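Local atomic coordinates of kojibiose phosphorylase (Gut metagenome, PDB entry 6W0P), a protein that belongs to glycoside hydrolase family 65 and combines an N-terminal beta domain with a helical catalytic domain and a small C-terminal domain. Residues I255-N260 / D329-I334; I372-N377 / A399-K404; E380-R385 / I392-P397; Y425-Y430 / I445-E450. All coordinates share one frame; numbering follows the deposited sequence.

Contact 1 of 4, residues I255-N260 / D329-I334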
loop_
_atom_site.group_PDB
_atom_site.type_symbol
_atom_site.label_atom_id
_atom_site.label_comp_id
_atom_site.label_asym_id
_atom_site.label_seq_id
_atom_site.Cartn_x
_atom_site.Cartn_y
_atom_site.Cartn_z
ATOM N N ILE A 255 35.205 5.104 12.942
ATOM C CA ILE A 255 34.192 5.209 11.858
ATOM C C ILE A 255 34.279 6.610 11.254
ATOM O O ILE A 255 34.681 7.541 11.970
ATOM C CB ILE A 255 32.773 4.894 12.376
ATOM C CG1 ILE A 255 32.263 5.956 13.349
ATOM C CG2 ILE A 255 32.730 3.514 12.994
ATOM C CD1 ILE A 255 30.812 5.794 13.715
ATOM N N ASP A 256 33.935 6.730 9.972
ATOM C CA ASP A 256 33.687 8.031 9.305
ATOM C C ASP A 256 32.285 7.973 8.689
ATOM O O ASP A 256 32.127 7.371 7.597
ATOM C CB ASP A 256 34.765 8.360 8.268
ATOM C CG ASP A 256 34.502 9.673 7.554
ATOM O OD1 ASP A 256 33.757 10.505 8.114
ATOM O OD2 ASP A 256 35.018 9.839 6.439
ATOM N N LYS A 257 31.307 8.573 9.366
ATOM C CA LYS A 257 29.890 8.576 8.933
ATOM C C LYS A 257 29.708 9.502 7.719
ATOM O O LYS A 257 28.714 9.322 7.019
ATOM C CB LYS A 257 28.987 8.954 10.115
ATOM C CG LYS A 257 28.961 7.936 11.252
ATOM C CD LYS A 257 27.904 8.215 12.298
ATOM C CE LYS A 257 28.310 9.286 13.290
ATOM N NZ LYS A 257 27.127 9.950 13.892
ATOM N N ASN A 258 30.634 10.431 7.467
ATOM C CA ASN A 258 30.501 11.544 6.482
ATOM C C ASN A 258 31.276 11.230 5.187
ATOM O O ASN A 258 30.806 11.620 4.115
ATOM C CB ASN A 258 30.920 12.863 7.146
ATOM C CG ASN A 258 30.042 13.194 8.336
ATOM O OD1 ASN A 258 28.825 13.090 8.246
ATOM N ND2 ASN A 258 30.636 13.546 9.466
ATOM N N GLY A 259 32.439 10.581 5.277
ATOM C CA GLY A 259 33.189 10.033 4.127
ATOM C C GLY A 259 34.348 10.912 3.677
ATOM O O GLY A 259 34.963 10.570 2.653
ATOM N N ASN A 260 34.656 11.986 4.405
ATOM C CA ASN A 260 35.717 12.958 4.022
ATOM C C ASN A 260 37.015 12.670 4.785
ATOM O O ASN A 260 37.988 13.420 4.572
ATOM C CB ASN A 260 35.291 14.401 4.295
ATOM C CG ASN A 260 34.041 14.790 3.540
ATOM O OD1 ASN A 260 33.044 15.167 4.151
ATOM N ND2 ASN A 260 34.081 14.680 2.220
ATOM N N ASP A 329 27.730 12.157 20.902
ATOM C CA ASP A 329 27.732 12.657 19.501
ATOM C C ASP A 329 26.416 13.342 19.142
ATOM O O ASP A 329 25.383 12.688 19.081
ATOM C CB ASP A 329 27.978 11.509 18.528
ATOM C CG ASP A 329 28.242 11.947 17.088
ATOM O OD1 ASP A 329 27.900 13.100 16.731
ATOM O OD2 ASP A 329 28.793 11.130 16.336
ATOM N N PRO A 330 26.440 14.643 18.780
ATOM C CA PRO A 330 25.235 15.380 18.401
ATOM C C PRO A 330 24.664 15.004 17.025
ATOM O O PRO A 330 23.703 15.658 16.610
ATOM C CB PRO A 330 25.698 16.856 18.352
ATOM C CG PRO A 330 27.185 16.773 18.033
ATOM C CD PRO A 330 27.655 15.479 18.674
ATOM N N THR A 331 25.261 14.018 16.339
ATOM C CA THR A 331 24.700 13.375 15.119
ATOM C C THR A 331 24.212 11.956 15.453
ATOM O O THR A 331 23.923 11.188 14.509
ATOM C CB THR A 331 25.713 13.403 13.957
ATOM O OG1 THR A 331 26.842 12.589 14.287
ATOM C CG2 THR A 331 26.194 14.804 13.645
ATOM N N ASN A 332 24.135 11.586 16.728
ATOM C CA ASN A 332 23.656 10.240 17.148
ATOM C C ASN A 332 22.227 10.374 17.659
ATOM O O ASN A 332 21.867 11.465 18.115
ATOM C CB ASN A 332 24.540 9.585 18.211
ATOM C CG ASN A 332 25.769 8.905 17.648
ATOM O OD1 ASN A 332 25.880 8.722 16.436
ATOM N ND2 ASN A 332 26.705 8.552 18.514
ATOM N N THR A 333 21.448 9.295 17.593
ATOM C CA THR A 333 20.074 9.269 18.135
ATOM C C THR A 333 19.803 7.892 18.740
ATOM O O THR A 333 20.637 6.988 18.595
ATOM C CB THR A 333 19.047 9.637 17.055
ATOM O OG1 THR A 333 17.768 9.833 17.665
ATOM C CG2 THR A 333 18.924 8.565 16.002
ATOM N N ILE A 334 18.656 7.768 19.391
ATOM C CA ILE A 334 18.176 6.514 20.028
ATOM C C ILE A 334 17.300 5.772 19.007
ATOM O O ILE A 334 16.295 6.357 18.553
ATOM C CB ILE A 334 17.410 6.862 21.320
ATOM C CG1 ILE A 334 18.293 7.670 22.276
ATOM C CG2 ILE A 334 16.845 5.617 21.966
ATOM C CD1 ILE A 334 17.662 7.992 23.595
HETATM O O HOH W 1 25.173 10.353 11.990
#

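Contact 2 of 4, residues I372-N377 / A399-K404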
loop_
_atom_site.group_PDB
_atom_site.type_symbol
_atom_site.label_atom_id
_atom_site.label_comp_id
_atom_site.label_asym_id
_atom_site.label_seq_id
_atom_site.Cartn_x
_atom_site.Cartn_y
_atom_site.Cartn_z
ATOM N N ILE A 372 18.252 16.632 20.529
ATOM C CA ILE A 372 17.666 17.699 19.662
ATOM C C ILE A 372 18.645 18.065 18.530
ATOM O O ILE A 372 18.169 18.306 17.413
ATOM C CB ILE A 372 17.234 18.892 20.508
ATOM C CG1 ILE A 372 16.147 18.476 21.497
ATOM C CG2 ILE A 372 16.776 20.043 19.641
ATOM C CD1 ILE A 372 16.210 19.224 22.819
ATOM N N MET A 373 19.960 18.044 18.769
ATOM C CA MET A 373 20.976 18.434 17.745
ATOM C C MET A 373 20.953 17.396 16.624
ATOM O O MET A 373 21.161 17.761 15.427
ATOM C CB MET A 373 22.393 18.511 18.327
ATOM C CG MET A 373 22.647 19.729 19.207
ATOM S SD MET A 373 22.138 21.293 18.514
ATOM C CE MET A 373 23.112 21.327 17.014
ATOM N N PHE A 374 20.662 16.145 16.969
ATOM C CA PHE A 374 20.482 15.115 15.925
ATOM C C PHE A 374 19.479 15.657 14.907
ATOM O O PHE A 374 19.716 15.457 13.702
ATOM C CB PHE A 374 20.029 13.764 16.476
ATOM C CG PHE A 374 19.387 12.924 15.404
ATOM C CD1 PHE A 374 20.142 12.379 14.378
ATOM C CD2 PHE A 374 18.017 12.742 15.380
ATOM C CE1 PHE A 374 19.550 11.618 13.383
ATOM C CE2 PHE A 374 17.422 11.996 14.376
ATOM C CZ PHE A 374 18.191 11.434 13.379
ATOM N N ARG A 375 18.390 16.274 15.379
ATOM C CA ARG A 375 17.297 16.803 14.516
ATOM C C ARG A 375 17.761 18.079 13.806
ATOM O O ARG A 375 17.401 18.268 12.649
ATOM C CB ARG A 375 16.024 17.055 15.329
ATOM C CG ARG A 375 15.452 15.796 15.963
ATOM C CD ARG A 375 15.045 14.716 14.964
ATOM N NE ARG A 375 14.179 13.714 15.591
ATOM C CZ ARG A 375 13.563 12.716 14.971
ATOM N NH1 ARG A 375 13.698 12.540 13.670
ATOM N NH2 ARG A 375 12.805 11.883 15.662
ATOM N N TYR A 376 18.500 18.951 14.480
ATOM C CA TYR A 376 19.059 20.160 13.834
ATOM C C TYR A 376 19.929 19.695 12.667
ATOM O O TYR A 376 19.835 20.266 11.576
ATOM C CB TYR A 376 19.852 21.057 14.788
ATOM C CG TYR A 376 20.351 22.272 14.056
ATOM C CD1 TYR A 376 19.511 23.342 13.793
ATOM C CD2 TYR A 376 21.609 22.272 13.473
ATOM C CE1 TYR A 376 19.937 24.418 13.030
ATOM C CE2 TYR A 376 22.052 23.339 12.709
ATOM C CZ TYR A 376 21.214 24.413 12.480
ATOM O OH TYR A 376 21.678 25.453 11.727
ATOM N N ASN A 377 20.714 18.641 12.871
ATOM C CA ASN A 377 21.735 18.207 11.887
ATOM C C ASN A 377 21.077 17.386 10.773
ATOM O O ASN A 377 21.816 16.994 9.858
ATOM C CB ASN A 377 22.900 17.486 12.569
ATOM C CG ASN A 377 23.760 18.415 13.398
ATOM O OD1 ASN A 377 24.074 19.524 12.967
ATOM N ND2 ASN A 377 24.153 17.978 14.583
ATOM N N ALA A 399 10.024 7.558 10.591
ATOM C CA ALA A 399 11.132 6.634 10.896
ATOM C C ALA A 399 12.362 7.030 10.084
ATOM O O ALA A 399 12.231 7.169 8.848
ATOM C CB ALA A 399 10.699 5.223 10.605
ATOM N N THR A 400 13.513 7.167 10.753
ATOM C CA THR A 400 14.789 7.558 10.102
ATOM C C THR A 400 15.986 7.227 10.994
ATOM O O THR A 400 15.811 7.209 12.258
ATOM C CB THR A 400 14.761 9.052 9.760
ATOM O OG1 THR A 400 15.784 9.299 8.804
ATOM C CG2 THR A 400 14.961 9.950 10.963
ATOM N N ARG A 401 17.136 6.954 10.362
ATOM C CA ARG A 401 18.455 7.217 10.976
ATOM C C ARG A 401 19.159 8.394 10.285
ATOM O O ARG A 401 19.768 9.196 11.011
ATOM C CB ARG A 401 19.343 5.971 11.007
ATOM C CG ARG A 401 20.645 6.176 11.777
ATOM C CD ARG A 401 20.459 6.575 13.234
ATOM N NE ARG A 401 21.700 7.054 13.822
ATOM C CZ ARG A 401 22.244 8.244 13.571
ATOM N NH1 ARG A 401 21.653 9.108 12.763
ATOM N NH2 ARG A 401 23.394 8.570 14.126
ATOM N N ASN A 402 19.088 8.532 8.959
ATOM C CA ASN A 402 19.945 9.522 8.240
ATOM C C ASN A 402 19.200 10.850 8.043
ATOM O O ASN A 402 19.838 11.785 7.536
ATOM C CB ASN A 402 20.530 8.971 6.937
ATOM C CG ASN A 402 19.549 8.964 5.785
ATOM O OD1 ASN A 402 18.356 9.190 6.011
ATOM N ND2 ASN A 402 20.035 8.680 4.571
ATOM N N GLY A 403 17.936 10.945 8.478
ATOM C CA GLY A 403 17.097 12.155 8.379
ATOM C C GLY A 403 16.038 12.033 7.293
ATOM O O GLY A 403 15.039 12.808 7.321
ATOM N N LYS A 404 16.237 11.128 6.341
ATOM C CA LYS A 404 15.250 10.869 5.263
ATOM C C LYS A 404 14.156 9.938 5.789
ATOM O O LYS A 404 14.444 9.103 6.678
ATOM C CB LYS A 404 15.896 10.234 4.031
ATOM C CG LYS A 404 16.903 11.127 3.334
ATOM C CD LYS A 404 17.356 10.578 2.017
ATOM C CE LYS A 404 18.252 11.565 1.296
ATOM N NZ LYS A 404 19.203 10.852 0.413
#

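Contact 3 of 4, residues E380-R385 / I392-P397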
loop_
_atom_site.group_PDB
_atom_site.type_symbol
_atom_site.label_atom_id
_atom_site.label_comp_id
_atom_site.label_asym_id
_atom_site.label_seq_id
_atom_site.Cartn_x
_atom_site.Cartn_y
_atom_site.Cartn_z
ATOM N N GLU A 380 18.093 19.437 6.761
ATOM C CA GLU A 380 18.076 19.498 5.272
ATOM C C GLU A 380 17.224 18.332 4.740
ATOM O O GLU A 380 16.372 18.554 3.837
ATOM C CB GLU A 380 19.499 19.536 4.713
ATOM C CG GLU A 380 20.159 20.885 4.935
ATOM C CD GLU A 380 19.554 22.040 4.136
ATOM O OE1 GLU A 380 19.149 21.815 2.969
ATOM O OE2 GLU A 380 19.459 23.160 4.685
ATOM N N GLU A 381 17.401 17.144 5.314
ATOM C CA GLU A 381 16.597 15.933 4.975
ATOM C C GLU A 381 15.109 16.190 5.234
ATOM O O GLU A 381 14.282 15.742 4.414
ATOM C CB GLU A 381 17.081 14.731 5.777
ATOM C CG GLU A 381 18.436 14.230 5.317
ATOM C CD GLU A 381 19.645 15.022 5.780
ATOM O OE1 GLU A 381 19.517 15.900 6.677
ATOM O OE2 GLU A 381 20.717 14.754 5.229
ATOM N N ALA A 382 14.788 16.900 6.317
ATOM C CA ALA A 382 13.400 17.210 6.719
ATOM C C ALA A 382 12.792 18.197 5.712
ATOM O O ALA A 382 11.556 18.140 5.463
ATOM C CB ALA A 382 13.358 17.731 8.135
ATOM N N LYS A 383 13.611 19.079 5.143
ATOM C CA LYS A 383 13.138 20.073 4.138
ATOM C C LYS A 383 12.868 19.366 2.807
ATOM O O LYS A 383 11.870 19.718 2.152
ATOM C CB LYS A 383 14.136 21.218 3.977
ATOM C CG LYS A 383 14.085 22.250 5.092
ATOM C CD LYS A 383 15.415 22.901 5.350
ATOM C CE LYS A 383 15.570 24.251 4.692
ATOM N NZ LYS A 383 16.911 24.806 5.001
ATOM N N ALA A 384 13.696 18.396 2.433
ATOM C CA ALA A 384 13.484 17.581 1.219
ATOM C C ALA A 384 12.207 16.743 1.407
ATOM O O ALA A 384 11.432 16.601 0.433
ATOM C CB ALA A 384 14.718 16.746 0.928
ATOM N N ARG A 385 11.952 16.273 2.631
ATOM C CA ARG A 385 10.754 15.465 2.953
ATOM C C ARG A 385 9.505 16.322 2.778
ATOM O O ARG A 385 8.522 15.795 2.234
ATOM C CB ARG A 385 10.793 14.892 4.375
ATOM C CG ARG A 385 9.616 13.983 4.710
ATOM C CD ARG A 385 9.354 12.871 3.706
ATOM N NE ARG A 385 8.081 12.193 3.954
ATOM C CZ ARG A 385 7.497 11.283 3.165
ATOM N NH1 ARG A 385 8.022 10.931 2.002
ATOM N NH2 ARG A 385 6.343 10.759 3.533
ATOM N N ILE A 392 6.438 23.070 2.148
ATOM C CA ILE A 392 7.737 23.765 2.399
ATOM C C ILE A 392 8.102 23.652 3.888
ATOM O O ILE A 392 7.354 22.981 4.658
ATOM C CB ILE A 392 7.699 25.213 1.879
ATOM C CG1 ILE A 392 6.585 26.051 2.508
ATOM C CG2 ILE A 392 7.632 25.221 0.341
ATOM C CD1 ILE A 392 6.788 27.556 2.307
ATOM N N GLY A 393 9.250 24.203 4.276
ATOM C CA GLY A 393 9.757 24.067 5.652
ATOM C C GLY A 393 10.303 22.668 5.896
ATOM O O GLY A 393 10.884 22.077 4.963
ATOM N N ALA A 394 10.184 22.170 7.126
ATOM C CA ALA A 394 10.837 20.918 7.561
ATOM C C ALA A 394 9.766 19.954 8.094
ATOM O O ALA A 394 9.096 20.302 9.083
ATOM C CB ALA A 394 11.907 21.209 8.585
ATOM N N CYS A 395 9.579 18.829 7.397
ATOM C CA CYS A 395 8.690 17.712 7.787
ATOM C C CYS A 395 9.591 16.592 8.292
ATOM O O CYS A 395 10.157 15.872 7.448
ATOM C CB CYS A 395 7.832 17.231 6.630
ATOM S SG CYS A 395 6.783 15.821 7.075
ATOM N N PHE A 396 9.802 16.507 9.601
ATOM C CA PHE A 396 10.649 15.449 10.199
ATOM C C PHE A 396 9.945 14.108 10.007
ATOM O O PHE A 396 8.727 13.980 10.190
ATOM C CB PHE A 396 10.960 15.760 11.665
ATOM C CG PHE A 396 12.034 16.792 11.848
ATOM C CD1 PHE A 396 13.370 16.428 11.787
ATOM C CD2 PHE A 396 11.712 18.119 12.042
ATOM C CE1 PHE A 396 14.366 17.387 11.908
ATOM C CE2 PHE A 396 12.706 19.077 12.147
ATOM C CZ PHE A 396 14.032 18.709 12.087
ATOM N N PRO A 397 10.704 13.053 9.654
ATOM C CA PRO A 397 10.104 11.781 9.279
ATOM C C PRO A 397 9.554 10.946 10.442
ATOM O O PRO A 397 10.014 11.099 11.554
ATOM C CB PRO A 397 11.287 11.072 8.602
ATOM C CG PRO A 397 12.505 11.597 9.363
ATOM C CD PRO A 397 12.175 13.054 9.566
HETATM O O HOH W 2 11.437 22.430 2.325
#

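Contact 4 of 4, residues Y425-Y430 / I445-E450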
loop_
_atom_site.group_PDB
_atom_site.type_symbol
_atom_site.label_atom_id
_atom_site.label_comp_id
_atom_site.label_asym_id
_atom_site.label_seq_id
_atom_site.Cartn_x
_atom_site.Cartn_y
_atom_site.Cartn_z
ATOM N N TYR A 425 8.090 20.228 20.489
ATOM C CA TYR A 425 7.882 19.962 21.935
ATOM C C TYR A 425 9.212 19.690 22.655
ATOM O O TYR A 425 9.328 20.116 23.791
ATOM C CB TYR A 425 6.916 18.800 22.157
ATOM C CG TYR A 425 6.524 18.638 23.595
ATOM C CD1 TYR A 425 5.504 19.385 24.141
ATOM C CD2 TYR A 425 7.186 17.739 24.421
ATOM C CE1 TYR A 425 5.136 19.238 25.466
ATOM C CE2 TYR A 425 6.839 17.591 25.750
ATOM C CZ TYR A 425 5.808 18.342 26.277
ATOM O OH TYR A 425 5.434 18.189 27.585
ATOM N N ALA A 426 10.136 18.932 22.061
ATOM C CA ALA A 426 11.480 18.696 22.632
ATOM C C ALA A 426 12.191 20.038 22.847
ATOM O O ALA A 426 12.717 20.237 23.950
ATOM C CB ALA A 426 12.296 17.768 21.756
ATOM N N ILE A 427 12.190 20.938 21.851
ATOM C CA ILE A 427 12.849 22.270 21.983
ATOM C C ILE A 427 12.238 22.982 23.190
ATOM O O ILE A 427 13.017 23.408 24.084
ATOM C CB ILE A 427 12.732 23.085 20.688
ATOM C CG1 ILE A 427 13.618 22.518 19.578
ATOM C CG2 ILE A 427 13.026 24.556 20.934
ATOM C CD1 ILE A 427 13.190 22.953 18.187
ATOM N N TYR A 428 10.906 23.075 23.224
ATOM C CA TYR A 428 10.094 23.670 24.314
ATOM C C TYR A 428 10.404 23.011 25.668
ATOM O O TYR A 428 10.652 23.717 26.657
ATOM C CB TYR A 428 8.616 23.546 23.962
ATOM C CG TYR A 428 7.664 23.794 25.100
ATOM C CD1 TYR A 428 7.364 25.078 25.532
ATOM C CD2 TYR A 428 7.033 22.735 25.734
ATOM C CE1 TYR A 428 6.484 25.301 26.582
ATOM C CE2 TYR A 428 6.139 22.943 26.773
ATOM C CZ TYR A 428 5.867 24.228 27.202
ATOM O OH TYR A 428 4.971 24.383 28.226
ATOM N N HIS A 429 10.402 21.682 25.736
ATOM C CA HIS A 429 10.654 20.927 26.989
ATOM C C HIS A 429 12.083 21.216 27.467
ATOM O O HIS A 429 12.288 21.474 28.666
ATOM C CB HIS A 429 10.348 19.435 26.779
ATOM C CG HIS A 429 10.021 18.700 28.032
ATOM N ND1 HIS A 429 9.762 17.343 28.038
ATOM C CD2 HIS A 429 9.980 19.108 29.313
ATOM C CE1 HIS A 429 9.532 16.961 29.284
ATOM N NE2 HIS A 429 9.668 18.023 30.091
ATOM N N TYR A 430 13.029 21.235 26.535
ATOM C CA TYR A 430 14.461 21.486 26.802
ATOM C C TYR A 430 14.642 22.883 27.419
ATOM O O TYR A 430 15.373 23.038 28.433
ATOM C CB TYR A 430 15.260 21.380 25.506
ATOM C CG TYR A 430 16.714 21.690 25.707
ATOM C CD1 TYR A 430 17.490 20.848 26.479
ATOM C CD2 TYR A 430 17.305 22.828 25.174
ATOM C CE1 TYR A 430 18.830 21.110 26.708
ATOM C CE2 TYR A 430 18.648 23.098 25.385
ATOM C CZ TYR A 430 19.407 22.242 26.170
ATOM O OH TYR A 430 20.722 22.463 26.424
ATOM N N ILE A 445 15.550 28.540 17.164
ATOM C CA ILE A 445 14.673 29.452 16.380
ATOM C C ILE A 445 14.590 28.922 14.949
ATOM O O ILE A 445 13.480 28.779 14.450
ATOM C CB ILE A 445 15.204 30.891 16.461
ATOM C CG1 ILE A 445 15.294 31.356 17.916
ATOM C CG2 ILE A 445 14.360 31.833 15.602
ATOM C CD1 ILE A 445 16.035 32.667 18.106
ATOM N N GLU A 446 15.731 28.606 14.333
ATOM C CA GLU A 446 15.777 28.099 12.942
ATOM C C GLU A 446 14.862 26.868 12.807
ATOM O O GLU A 446 14.021 26.859 11.874
ATOM C CB GLU A 446 17.204 27.769 12.515
ATOM C CG GLU A 446 17.283 27.501 11.022
ATOM C CD GLU A 446 18.625 27.009 10.532
ATOM O OE1 GLU A 446 19.605 27.171 11.276
ATOM O OE2 GLU A 446 18.679 26.446 9.415
ATOM N N MET A 447 15.020 25.885 13.702
ATOM C CA MET A 447 14.229 24.625 13.726
ATOM C C MET A 447 12.747 24.950 13.877
ATOM O O MET A 447 11.943 24.278 13.210
ATOM C CB MET A 447 14.641 23.719 14.886
ATOM C CG MET A 447 16.036 23.205 14.741
ATOM S SD MET A 447 16.584 22.386 16.220
ATOM C CE MET A 447 15.974 20.733 15.878
ATOM N N LEU A 448 12.407 25.925 14.723
ATOM C CA LEU A 448 10.992 26.275 15.016
ATOM C C LEU A 448 10.359 26.969 13.793
ATOM O O LEU A 448 9.140 26.724 13.518
ATOM C CB LEU A 448 10.929 27.173 16.249
ATOM C CG LEU A 448 11.296 26.518 17.582
ATOM C CD1 LEU A 448 11.152 27.531 18.713
ATOM C CD2 LEU A 448 10.428 25.290 17.866
ATOM N N VAL A 449 11.119 27.820 13.086
ATOM C CA VAL A 449 10.595 28.563 11.900
ATOM C C VAL A 449 10.358 27.538 10.791
ATOM O O VAL A 449 9.289 27.567 10.174
ATOM C CB VAL A 449 11.533 29.713 11.475
ATOM C CG1 VAL A 449 11.230 30.223 10.068
ATOM C CG2 VAL A 449 11.477 30.851 12.479
ATOM N N GLU A 450 11.325 26.646 10.576
ATOM C CA GLU A 450 11.225 25.608 9.519
ATOM C C GLU A 450 10.026 24.696 9.805
ATOM O O GLU A 450 9.283 24.427 8.845
ATOM C CB GLU A 450 12.524 24.807 9.383
ATOM C CG GLU A 450 13.696 25.638 8.876
ATOM C CD GLU A 450 13.593 26.191 7.459
ATOM O OE1 GLU A 450 12.623 25.846 6.748
ATOM O OE2 GLU A 450 14.473 27.001 7.086
#

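Contact 1 of 4, residues I255-N260 / D329-I334
The type I beta turn from D329 to N332, in a loop of the helical catalytic domain, receives the ammonium group of K257, which directly follows strand 245-256 of the N-terminal beta domain. Three side-chain oxygens of the turn accept hydrogen bonds from K257 NZ. The shortest leads to T331 OG1, 2.7 Å from K257 NZ, while N332 OD1 lies 3.1 Å from the same nitrogen. D329 OD2, at 3.2 Å from K257 NZ, adds a salt bridge; here the ammonium sits above the carboxylate plane, 54° out of it. A water accepts from K257 NZ at 2.8 Å and donates to T331 O. Four oxygens thus surround a group with three protons, so at least one N-H must be shared and not all four bonds can be at full strength at once.

Within the turn, D329 OD1 accepts from T331 N (2.8 Å), forming an Asx turn, and from T331 OG1 (2.7 Å) on the same face, leaving OD2 to meet the lysine. With chi1 at 66°, T331 OG1 can bond to the carboxylate and to K257 NZ at once. N332 ND2 has its own partner in E38. On the lysine side, D256 OD1 accepts from N258 N and G259 N, an Asx turn and Asx motif that bracket K257.

P330, T333 and I334 pack on helix 365-376, and D256 pairs through its backbone with T210 of strand 210-217.

Contact 2 of 4, residues I372-N377 / A399-K404
T400 OG1 is gripped by two backbone groups of its own loop: it accepts from G403 N at 2.7 Å, forming an ST motif, and donates to K404 O at a modelled distance of 2.5 Å, which is unusually short. An Asx turn adds to the same bend, with K404 N bonded to N402 OD1. The hydroxyl is thereby spoken for, and the other branch of T400 makes the contact with helix 365-376. T400 CG2 lies at the edge of the F374 ring, near its plane, 4.3 Å from F374 CZ. It also meets R375 NH1, at 4.0 Å.

F374 does most of the touching for the helix. F374 CG stands anti to the backbone N (chi1 159°), which carries the ring out to R401, whose NH1 comes to 3.3 Å from F374 CE1. Ring and guanidinium planes are almost perpendicular, 87° apart, and NH1 approaches at a slant. The carbonyl of the same arginine points at the CE1-CZ end of the ring, R401 O being 3.4 Å from F374 CE1.

Other nitrogens of the two arginines have partners beyond the contact: R401 binds T331 O through NH2 and N61 OD1 through NE, while R375 NH2 forms a salt bridge with E353. No hydrogen bond spans helix and loop. In this buried interface a phenylalanine ring and a threonine methyl meet the NH1 ends of two arginines, so that charged groups lie against apolar carbon while R401 NE and NH2 and R375 NH2 are held by N61, T331 and E353.

Contact 3 of 4, residues E380-R385 / I392-P397
A382 and K383 of helix 379-388 lie against G393-F396, a loop segment that returns after the helix and passes across its side within the helical catalytic domain. One direct hydrogen bond joins the backbones: C395 N donates to A382 O at 2.9 Å, with an N-H...O angle of 154°, from well above the carbonyl plane. A water bridges a second pair of backbone atoms by donating to both K383 O and G393 O.

Weaker contacts of carbon with carbonyl oxygen flank these bonds. K383 CA approaches G393 O at 3.1 Å, and A394 CA faces A382 O at 3.6 Å, both as CA-H...O contacts. At this close spacing the bare backbone of G393, at positive phi, passes directly beside the helix. Further along, R385 CB lies 3.3 Å from C395 O. R385 sets its CG anti to the backbone N (chi1 -176°), where it packs on C395 SG at 4.1 Å, and its guanidinium continues to G77 O, A413 O and E388.

Among the apolar contacts, the methyl groups A382 CB and A394 CB meet at 3.8 Å. The F396 ring makes a CH-pi contact by offering one face to A382 CB, which sits 3.9 Å from the ring centroid and only 10° off its normal.

Contact 4 of 4, residues Y425-Y430 / I445-E450
Helices 418-434 and 437-458 follow each other in the chain as an alpha-helical hairpin, an element of the (alpha/alpha)6-barrel catalytic domain known for glycoside hydrolase family 65, and their segments run in roughly opposite directions where I427 faces M447 and L448. The nearest CA atoms are those of I427 and L448, 8.2 Å apart, so side chains alone bridge the gap; no hydrogen bond crosses it.

I427 is the single contributor from helix 418-434. Its CG1 stands anti to the carbonyl carbon (chi1 -71°) and the chain then extends (chi2 160°), sending CD1 across to two successive residues of the partner helix. CD1 touches M447 CB at 3.7 Å and L448 CD2 at 3.6 Å. The I427 and L448 chains pass alongside each other in opposite senses, bringing the second branch, I427 CG2, within 4.1 Å of L448 CD2. This buried joint is purely apolar.

A bend at chi3 turns the end of M447 towards R375 and Y376 of helix 365-376, so one side chain serves two helix pairings. Y376 OH reinforces that neighbouring joint by bonding to E446. Beyond its CB, M447 offers I427 its sulfur as well, with SD 4.0 Å from I427 CD1.

In the fold
From the N terminus, the chain completes its large beta sheet with strand 245-256, and contact 1 then closes a mostly helical loop of 68 residues, tying the N-terminal domain to the catalytic domain. Contact 2 opens afterwards and closes a shorter loop in which contact 3 is nested. Contact 4 follows in series, pairing the next two long helices. Contacts 1 and 2 are joined by a probable hydrogen bond from R401 NH2 to T331 O; contacts 2 and 4 meet through Y376 and E446, and contacts 3 and 4 through the backbones of A394 and E450. Helix 365-376 touches both the 329-334 loop of contact 1 and the hairpin of contact 4.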